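Local coordinates for V-type ATP synthase alpha chain (Nanoarchaeum equitans Kin4-M, PDB 5BN3), which belongs to the ATP synthase alpha/beta family as a V-ATPase subunit A, built from an N-terminal beta-barrel, a barrel-sandwich, a P-loop nucleotide-binding domain and a helical C-terminal domain, at residues K17-I20 with F21-V24; N161-I164 with E165-I168; M480-I483 with I484-F488. One frame throughout, in Å; residues are numbered along the deposited sequence.

In the fold
The three contacts follow one another along the chain, each local to a different domain. Contact 1 is the turn before strand 23-26 in the N-terminal beta-barrel domain, and contact 2 is the turn between strands 160-162 and 169-171 in the barrel-sandwich domain; their centres lie about 31 Å apart. Contact 3 lies within helix 472-489 of the C-terminal domain, across the chain's centre, its own centre about 58 Å and 56 Å from those of contacts 1 and 2. The nucleotide-binding domain intervenes in sequence. In contacts 1 and 2 alike, a beta turn ends in a glutamate whose OE1 accepts the amide N-H of the first residue, though the turns are of type II and type I.

Contact 1: residues K17-I20 with F21-V24; sequences KFSI and FEVV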
ATOM      1  N   LYS A  17      18.447  41.666  -3.591  1.00 62.55           N
ATOM      2  CA  LYS A  17      19.348  41.249  -4.660  1.00 68.66           C
ATOM      3  C   LYS A  17      20.305  40.171  -4.161  1.00 60.23           C
ATOM      4  O   LYS A  17      21.070  40.395  -3.220  1.00 61.12           O
ATOM      5  CB  LYS A  17      20.127  42.440  -5.193  1.00 68.77           C
ATOM      6  N   PHE A  18      20.264  39.005  -4.797  1.00 59.49           N
ATOM      7  CA  PHE A  18      21.086  37.878  -4.367  1.00 62.39           C
ATOM      8  C   PHE A  18      21.661  37.109  -5.551  1.00 59.19           C
ATOM      9  O   PHE A  18      21.241  37.302  -6.692  1.00 57.47           O
ATOM     10  CB  PHE A  18      20.261  36.926  -3.497  1.00 58.81           C
ATOM     11  CG  PHE A  18      19.717  37.556  -2.245  1.00 53.71           C
ATOM     12  CD1 PHE A  18      20.471  37.582  -1.083  1.00 57.57           C
ATOM     13  CD2 PHE A  18      18.447  38.113  -2.228  1.00 55.48           C
ATOM     14  CE1 PHE A  18      19.969  38.154   0.073  1.00 59.60           C
ATOM     15  CE2 PHE A  18      17.938  38.684  -1.075  1.00 50.02           C
ATOM     16  CZ  PHE A  18      18.703  38.706   0.076  1.00 53.64           C
ATOM     17  N   SER A  19      22.626  36.241  -5.268  1.00 57.84           N
ATOM     18  CA  SER A  19      23.152  35.326  -6.272  1.00 56.02           C
ATOM     19  C   SER A  19      22.898  33.897  -5.818  1.00 50.47           C
ATOM     20  O   SER A  19      22.898  33.615  -4.619  1.00 50.52           O
ATOM     21  CB  SER A  19      24.648  35.552  -6.490  1.00 58.76           C
ATOM     22  OG  SER A  19      24.886  36.811  -7.094  1.00 72.03           O
ATOM     23  N   ILE A  20      22.671  33.001  -6.773  1.00 49.38           N
ATOM     24  CA  ILE A  20      22.427  31.597  -6.462  1.00 55.14           C
ATOM     25  C   ILE A  20      23.651  30.997  -5.756  1.00 45.37           C
ATOM     26  O   ILE A  20      24.794  31.247  -6.149  1.00 51.18           O
ATOM     27  CB  ILE A  20      22.033  30.800  -7.741  1.00 52.59           C
ATOM     28  CG1 ILE A  20      21.431  29.439  -7.392  1.00 66.59           C
ATOM     29  CG2 ILE A  20      23.200  30.660  -8.693  1.00 49.66           C
ATOM     30  CD1 ILE A  20      19.972  29.506  -7.037  1.00 59.10           C
ATOM     31  N   PHE A  21      23.397  30.261  -4.677  1.00 45.03           N
ATOM     32  CA  PHE A  21      24.447  29.637  -3.863  1.00 52.79           C
ATOM     33  C   PHE A  21      25.354  30.620  -3.123  1.00 51.79           C
ATOM     34  O   PHE A  21      26.422  30.247  -2.634  1.00 45.23           O
ATOM     35  CB  PHE A  21      25.259  28.631  -4.684  1.00 52.16           C
ATOM     36  CG  PHE A  21      24.427  27.525  -5.262  1.00 67.99           C
ATOM     37  CD1 PHE A  21      23.843  26.579  -4.433  1.00 65.01           C
ATOM     38  CD2 PHE A  21      24.220  27.433  -6.628  1.00 71.61           C
ATOM     39  CE1 PHE A  21      23.070  25.560  -4.956  1.00 80.34           C
ATOM     40  CE2 PHE A  21      23.448  26.416  -7.159  1.00 70.57           C
ATOM     41  CZ  PHE A  21      22.872  25.477  -6.321  1.00 71.52           C
ATOM     42  N   GLU A  22      24.916  31.871  -3.021  1.00 52.41           N
ATOM     43  CA  GLU A  22      25.623  32.846  -2.205  1.00 50.22           C
ATOM     44  C   GLU A  22      25.315  32.577  -0.739  1.00 48.30           C
ATOM     45  O   GLU A  22      24.171  32.283  -0.379  1.00 44.26           O
ATOM     46  CB  GLU A  22      25.193  34.268  -2.571  1.00 54.29           C
ATOM     47  CG  GLU A  22      25.860  35.355  -1.745  1.00 61.43           C
ATOM     48  CD  GLU A  22      25.223  36.714  -1.947  1.00 68.25           C
ATOM     49  OE1 GLU A  22      24.317  36.838  -2.800  1.00 62.97           O
ATOM     50  OE2 GLU A  22      25.628  37.662  -1.245  1.00 62.55           O
ATOM     51  N   VAL A  23      26.337  32.661   0.105  1.00 41.02           N
ATOM     52  CA  VAL A  23      26.133  32.571   1.543  1.00 36.37           C
ATOM     53  C   VAL A  23      25.629  33.913   2.045  1.00 53.84           C
ATOM     54  O   VAL A  23      26.203  34.955   1.729  1.00 49.31           O
ATOM     55  CB  VAL A  23      27.429  32.203   2.281  1.00 46.25           C
ATOM     56  CG1 VAL A  23      27.240  32.330   3.781  1.00 47.11           C
ATOM     57  CG2 VAL A  23      27.836  30.792   1.933  1.00 53.14           C
ATOM     58  N   VAL A  24      24.545  33.887   2.810  1.00 40.15           N
ATOM     59  CA  VAL A  24      23.989  35.111   3.367  1.00 44.72           C
ATOM     60  C   VAL A  24      23.943  35.031   4.884  1.00 47.90           C
ATOM     61  O   VAL A  24      24.071  33.953   5.466  1.00 49.44           O
ATOM     62  CB  VAL A  24      22.574  35.403   2.825  1.00 45.89           C
ATOM     63  CG1 VAL A  24      22.627  35.701   1.341  1.00 44.27           C
ATOM     64  CG2 VAL A  24      21.642  34.229   3.099  1.00 45.63           C
TER
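Ser19 and Glu22 are bonded twice across a type II beta turn in the connection from strand 11-15 to strand 23-26 of the N-terminal beta-barrel domain, a worked example of a turn braced by one of its own side chains. Glu22 N donates to Ser19 O at 3.1 Å and closes the turn. A second bond runs in the reverse sense, from Ser19 N to Glu22 OE1 at 3.1 Å, with the oxygen met nearly head-on along its C-O axis and an N-H...O angle of 154°. The carboxylate reaches back this far because CG points away from the backbone N (chi1 179°) and the rest of the chain is extended.

This inner side is tightly packed. OE1 also lies at the edge of the Phe18 ring, near its plane, while OE2 receives Asn62 ND2 and the amides of Thr63 and Gly64; so many donors fix the rotation of the buried carboxylate and would probably favour its charged form. Phe18 also crosses Val24 at about a right angle, CD1 lying 3.7 Å from Val24 CG1, and Val35 and Val60 extend this apolar packing into the barrel.

The solvent side is represented by Ser19, which is exposed. The far end of the turn is covered by another chain: Ile20 packs on Thr48 and Phe21 on Tyr46 of the neighbouring NEQ263 chain. Phe21 takes the third turn position with a positive phi of 66°, a conformation most often adopted by glycine. The two side chains lie side by side, pointing the same way, and Ile20 CG1 approaches Phe21 CD2 to 3.5 Å.

Contact 2: residues N161-I164 with E165-I168; sequences NFTI and EETI
Thr163 to Glu166 form a type I beta turn, closed by Glu166 N donating to Thr163 O at 3.2 Å, and the chain swings so far round that the directions of 161-164 and 165-168 differ by 132°. The side chain of Glu166 then returns across the turn. Its CG is placed beside its own backbone N (chi1 -66°), the chain beyond is extended, and OE1 accepts a hydrogen bond from Thr163 N at 2.9 Å. The bond is fairly straight, but the donor stands above the carboxylate plane, 36° out of it. On the way the Glu166 chain crosses the Thr163 side chain at a slant, Thr163 OG1 lying 3.5 Å from Glu166 CG. The same OE1 comes within 3.2 Å of Phe162 CA and sits at the edge of the Phe162 ring, whose plane is steeply inclined to that of the carboxylate.

One face of that ring receives Ile168 in a CH-pi contact: CG2 lies 4.1 Å from the centroid of the Phe162 ring, shifted toward the rim. The ring is thus met by an oxygen at its edge and a methyl over its face. A water lies 2.7 Å from Ile164 O and is also close to Glu166 O; it cannot serve every acceptor near it at once.

The turn links the two sheets of the barrel-sandwich domain. Phe162 lies on strand 160-162, an outermost strand of its sheet within this chain, and pairs through its backbone with Trp114 of strand 114-118. Ile168, just ahead of strand 169-171, has backbone bonds to Tyr158 and Ile176; both side chains pack on Phe116.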
ATOM      1  N   ASN A 161      58.793  28.589  11.791  1.00 40.75           N
ATOM      2  CA  ASN A 161      57.580  28.586  12.594  1.00 36.76           C
ATOM      3  C   ASN A 161      56.595  29.684  12.200  1.00 48.66           C
ATOM      4  O   ASN A 161      56.937  30.869  12.202  1.00 45.81           O
ATOM      5  CB  ASN A 161      57.936  28.670  14.079  1.00 37.17           C
ATOM      6  CG  ASN A 161      58.867  27.553  14.513  1.00 54.83           C
ATOM      7  OD1 ASN A 161      58.439  26.415  14.718  1.00 48.01           O
ATOM      8  ND2 ASN A 161      60.148  27.872  14.650  1.00 37.96           N
ATOM      9  N   PHE A 162      55.375  29.278  11.854  1.00 37.93           N
ATOM     10  CA  PHE A 162      54.339  30.205  11.408  1.00 36.46           C
ATOM     11  C   PHE A 162      52.972  29.823  11.963  1.00 45.63           C
ATOM     12  O   PHE A 162      52.732  28.663  12.298  1.00 41.41           O
ATOM     13  CB  PHE A 162      54.246  30.212   9.877  1.00 44.06           C
ATOM     14  CG  PHE A 162      55.527  30.568   9.187  1.00 53.50           C
ATOM     15  CD1 PHE A 162      56.441  29.583   8.845  1.00 40.43           C
ATOM     16  CD2 PHE A 162      55.811  31.885   8.857  1.00 50.72           C
ATOM     17  CE1 PHE A 162      57.620  29.905   8.203  1.00 51.29           C
ATOM     18  CE2 PHE A 162      56.989  32.214   8.212  1.00 64.67           C
ATOM     19  CZ  PHE A 162      57.894  31.223   7.884  1.00 47.25           C
ATOM     20  N   THR A 163      52.076  30.804  12.055  1.00 38.44           N
ATOM     21  CA  THR A 163      50.668  30.528  12.334  1.00 43.45           C
ATOM     22  C   THR A 163      49.926  30.497  11.004  1.00 51.11           C
ATOM     23  O   THR A 163      50.500  30.835   9.967  1.00 40.60           O
ATOM     24  CB  THR A 163      50.036  31.564  13.287  1.00 42.65           C
ATOM     25  OG1 THR A 163      49.952  32.838  12.638  1.00 52.21           O
ATOM     26  CG2 THR A 163      50.861  31.694  14.556  1.00 43.32           C
ATOM     27  N   ILE A 164      48.654  30.108  11.034  1.00 41.43           N
ATOM     28  CA  ILE A 164      47.901  29.807   9.815  1.00 47.59           C
ATOM     29  C   ILE A 164      47.682  31.000   8.868  1.00 42.16           C
ATOM     30  O   ILE A 164      47.606  30.822   7.651  1.00 49.20           O
ATOM     31  CB  ILE A 164      46.551  29.111  10.158  1.00 48.34           C
ATOM     32  CG1 ILE A 164      46.402  27.806   9.376  1.00 53.89           C
ATOM     33  CG2 ILE A 164      45.363  30.024   9.909  1.00 53.76           C
ATOM     34  CD1 ILE A 164      47.404  26.752   9.769  1.00 54.65           C
ATOM     35  N   GLU A 165      47.605  32.208   9.418  1.00 44.38           N
ATOM     36  CA  GLU A 165      47.298  33.387   8.607  1.00 46.99           C
ATOM     37  C   GLU A 165      48.540  34.064   8.035  1.00 50.69           C
ATOM     38  O   GLU A 165      48.434  35.074   7.337  1.00 59.15           O
ATOM     39  CB  GLU A 165      46.473  34.397   9.413  1.00 57.90           C
ATOM     40  CG  GLU A 165      44.980  34.087   9.495  1.00 72.08           C
ATOM     41  CD  GLU A 165      44.203  34.574   8.283  1.00 81.55           C
ATOM     42  OE1 GLU A 165      44.793  34.678   7.187  1.00 82.69           O
ATOM     43  OE2 GLU A 165      42.995  34.859   8.428  1.00 88.20           O
ATOM     44  N   GLU A 166      49.711  33.506   8.323  1.00 48.04           N
ATOM     45  CA  GLU A 166      50.968  34.108   7.883  1.00 51.44           C
ATOM     46  C   GLU A 166      51.395  33.659   6.486  1.00 53.84           C
ATOM     47  O   GLU A 166      51.230  32.494   6.118  1.00 51.79           O
ATOM     48  CB  GLU A 166      52.080  33.832   8.901  1.00 46.63           C
ATOM     49  CG  GLU A 166      51.852  34.509  10.243  1.00 48.91           C
ATOM     50  CD  GLU A 166      53.029  34.376  11.186  1.00 64.15           C
ATOM     51  OE1 GLU A 166      53.501  33.242  11.399  1.00 52.71           O
ATOM     52  OE2 GLU A 166      53.484  35.410  11.719  1.00 76.14           O
ATOM     53  N   THR A 167      51.943  34.598   5.719  1.00 55.88           N
ATOM     54  CA  THR A 167      52.468  34.317   4.386  1.00 43.69           C
ATOM     55  C   THR A 167      53.719  33.443   4.480  1.00 47.60           C
ATOM     56  O   THR A 167      54.650  33.760   5.223  1.00 47.37           O
ATOM     57  CB  THR A 167      52.813  35.627   3.647  1.00 61.29           C
ATOM     58  OG1 THR A 167      51.647  36.458   3.574  1.00 54.01           O
ATOM     59  CG2 THR A 167      53.318  35.343   2.239  1.00 54.23           C
ATOM     60  N   ILE A 168      53.734  32.342   3.733  1.00 40.83           N
ATOM     61  CA  ILE A 168      54.874  31.429   3.730  1.00 41.89           C
ATOM     62  C   ILE A 168      55.598  31.453   2.389  1.00 40.50           C
ATOM     63  O   ILE A 168      56.707  30.933   2.259  1.00 40.28           O
ATOM     64  CB  ILE A 168      54.451  29.983   4.061  1.00 53.69           C
ATOM     65  CG1 ILE A 168      53.281  29.543   3.181  1.00 48.52           C
ATOM     66  CG2 ILE A 168      54.070  29.861   5.522  1.00 45.84           C
ATOM     67  CD1 ILE A 168      53.639  28.465   2.191  1.00 49.86           C
TER
HETATM   68  O   HOH W   1      50.168  30.379   6.783  1.00 58.57           O

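Contact 3: residues M480-I483 with I484-F488; sequences MGRI and IREGF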
ATOM      1  N   MET A 480      30.132 -27.250   9.845  1.00 48.52           N
ATOM      2  CA  MET A 480      31.111 -26.307   9.311  1.00 49.75           C
ATOM      3  C   MET A 480      30.556 -24.888   9.233  1.00 52.79           C
ATOM      4  O   MET A 480      31.288 -23.917   9.435  1.00 44.52           O
ATOM      5  CB  MET A 480      31.579 -26.744   7.922  1.00 46.67           C
ATOM      6  CG  MET A 480      32.294 -28.081   7.893  1.00 57.07           C
ATOM      7  SD  MET A 480      33.702 -28.139   9.015  1.00 56.20           S
ATOM      8  CE  MET A 480      34.666 -26.755   8.411  1.00 49.29           C
ATOM      9  N   GLY A 481      29.266 -24.776   8.930  1.00 54.13           N
ATOM     10  CA  GLY A 481      28.604 -23.486   8.861  1.00 55.78           C
ATOM     11  C   GLY A 481      28.643 -22.777  10.200  1.00 48.01           C
ATOM     12  O   GLY A 481      28.888 -21.573  10.264  1.00 43.76           O
ATOM     13  N   ARG A 482      28.406 -23.532  11.270  1.00 41.97           N
ATOM     14  CA  ARG A 482      28.474 -22.993  12.624  1.00 46.77           C
ATOM     15  C   ARG A 482      29.881 -22.501  12.961  1.00 53.24           C
ATOM     16  O   ARG A 482      30.049 -21.461  13.603  1.00 46.77           O
ATOM     17  CB  ARG A 482      28.017 -24.043  13.645  1.00 49.84           C
ATOM     18  CG  ARG A 482      28.184 -23.608  15.099  1.00 56.56           C
ATOM     19  CD  ARG A 482      27.715 -24.672  16.084  1.00 63.15           C
ATOM     20  NE  ARG A 482      27.912 -24.256  17.473  1.00 83.83           N
ATOM     21  CZ  ARG A 482      28.932 -24.643  18.234  1.00 87.46           C
ATOM     22  NH1 ARG A 482      29.850 -25.467  17.747  1.00 83.70           N
ATOM     23  NH2 ARG A 482      29.031 -24.212  19.485  1.00 88.15           N
ATOM     24  N   ILE A 483      30.888 -23.253  12.520  1.00 46.09           N
ATOM     25  CA  ILE A 483      32.284 -22.899  12.760  1.00 43.23           C
ATOM     26  C   ILE A 483      32.664 -21.606  12.037  1.00 40.71           C
ATOM     27  O   ILE A 483      33.333 -20.739  12.602  1.00 39.68           O
ATOM     28  CB  ILE A 483      33.232 -24.032  12.311  1.00 44.36           C
ATOM     29  CG1 ILE A 483      32.971 -25.302  13.126  1.00 49.58           C
ATOM     30  CG2 ILE A 483      34.683 -23.615  12.465  1.00 47.76           C
ATOM     31  CD1 ILE A 483      33.846 -26.469  12.723  1.00 55.44           C
ATOM     32  N   ILE A 484      32.234 -21.487  10.785  1.00 34.88           N
ATOM     33  CA  ILE A 484      32.505 -20.294   9.991  1.00 43.25           C
ATOM     34  C   ILE A 484      31.792 -19.075  10.580  1.00 37.22           C
ATOM     35  O   ILE A 484      32.379 -17.996  10.685  1.00 42.10           O
ATOM     36  CB  ILE A 484      32.088 -20.506   8.517  1.00 45.08           C
ATOM     37  CG1 ILE A 484      32.981 -21.569   7.865  1.00 43.40           C
ATOM     38  CG2 ILE A 484      32.168 -19.203   7.738  1.00 41.47           C
ATOM     39  CD1 ILE A 484      32.423 -22.149   6.578  1.00 38.98           C
ATOM     40  N   ARG A 485      30.534 -19.252  10.974  1.00 39.22           N
ATOM     41  CA  ARG A 485      29.754 -18.163  11.558  1.00 38.43           C
ATOM     42  C   ARG A 485      30.289 -17.721  12.919  1.00 50.17           C
ATOM     43  O   ARG A 485      30.517 -16.532  13.140  1.00 38.31           O
ATOM     44  CB  ARG A 485      28.274 -18.551  11.664  1.00 37.34           C
ATOM     45  CG  ARG A 485      27.529 -18.533  10.333  1.00 35.94           C
ATOM     46  CD  ARG A 485      26.044 -18.846  10.498  1.00 46.24           C
ATOM     47  NE  ARG A 485      25.790 -20.257  10.783  1.00 47.23           N
ATOM     48  CZ  ARG A 485      25.541 -20.743  11.994  1.00 49.19           C
ATOM     49  NH1 ARG A 485      25.508 -19.933  13.042  1.00 45.26           N
ATOM     50  NH2 ARG A 485      25.322 -22.040  12.160  1.00 49.36           N
ATOM     51  N   GLU A 486      30.498 -18.673  13.824  1.00 37.68           N
ATOM     52  CA  GLU A 486      30.900 -18.350  15.195  1.00 45.25           C
ATOM     53  C   GLU A 486      32.401 -18.120  15.366  1.00 49.15           C
ATOM     54  O   GLU A 486      32.824 -17.468  16.319  1.00 51.55           O
ATOM     55  CB  GLU A 486      30.424 -19.436  16.173  1.00 46.34           C
ATOM     56  CG  GLU A 486      28.911 -19.528  16.330  1.00 59.25           C
ATOM     57  CD  GLU A 486      28.487 -20.579  17.345  1.00 76.04           C
ATOM     58  OE1 GLU A 486      29.371 -21.244  17.927  1.00 88.74           O
ATOM     59  OE2 GLU A 486      27.267 -20.740  17.561  1.00 87.84           O
ATOM     60  N   GLY A 487      33.203 -18.654  14.449  1.00 42.35           N
ATOM     61  CA  GLY A 487      34.648 -18.566  14.577  1.00 41.42           C
ATOM     62  C   GLY A 487      35.336 -17.627  13.605  1.00 50.72           C
ATOM     63  O   GLY A 487      36.483 -17.239  13.828  1.00 43.68           O
ATOM     64  N   PHE A 488      34.645 -17.252  12.532  1.00 38.67           N
ATOM     65  CA  PHE A 488      35.247 -16.410  11.501  1.00 38.47           C
ATOM     66  C   PHE A 488      34.454 -15.131  11.218  1.00 45.27           C
ATOM     67  O   PHE A 488      34.997 -14.027  11.288  1.00 37.66           O
ATOM     68  CB  PHE A 488      35.434 -17.210  10.210  1.00 38.24           C
ATOM     69  CG  PHE A 488      36.156 -16.461   9.133  1.00 44.99           C
ATOM     70  CD1 PHE A 488      37.525 -16.268   9.208  1.00 40.04           C
ATOM     71  CD2 PHE A 488      35.468 -15.955   8.040  1.00 42.51           C
ATOM     72  CE1 PHE A 488      38.197 -15.579   8.218  1.00 38.17           C
ATOM     73  CE2 PHE A 488      36.134 -15.265   7.046  1.00 44.60           C
ATOM     74  CZ  PHE A 488      37.501 -15.076   7.134  1.00 39.83           C
TER
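Arg482 and Glu486, one helical turn apart, form a salt bridge of a purely electrostatic kind. Glu486 OE1 lies over one face of the guanidinium, 3.4 Å from Arg482 NH2 and well out of its plane, so no N-H points at it; the two flat groups are turned 71° against each other. The Arg482 chain is extended as far as NE.

Arg485 behaves differently. A bend at chi3 (-73°) folds it back along the helix, and one face of its guanidinium lies against Gly481 O and Arg482 CA, the latter offset toward the rim and 3.3 Å from Arg485 NH2.

The side chains are set by the backbone bonds from residue i+4 to residue i. Those made by Ile484, Arg485 and Glu486 are regular, while Gly487 N to Ile483 O, at 2.8 Å, is bent to 133° as the helix widens into a pi-type turn at 485-488.

Farther out, NH2 of Arg482 is also bridged to Glu539 of helix 537-542, and NH2 of Arg485 to Glu455 of helix 441-458, while Ile484 and Phe488 meet Phe448. The result is an i to i+4 ion pair on a helix packed within the helical C-terminal domain of V- and A-type ATP synthases.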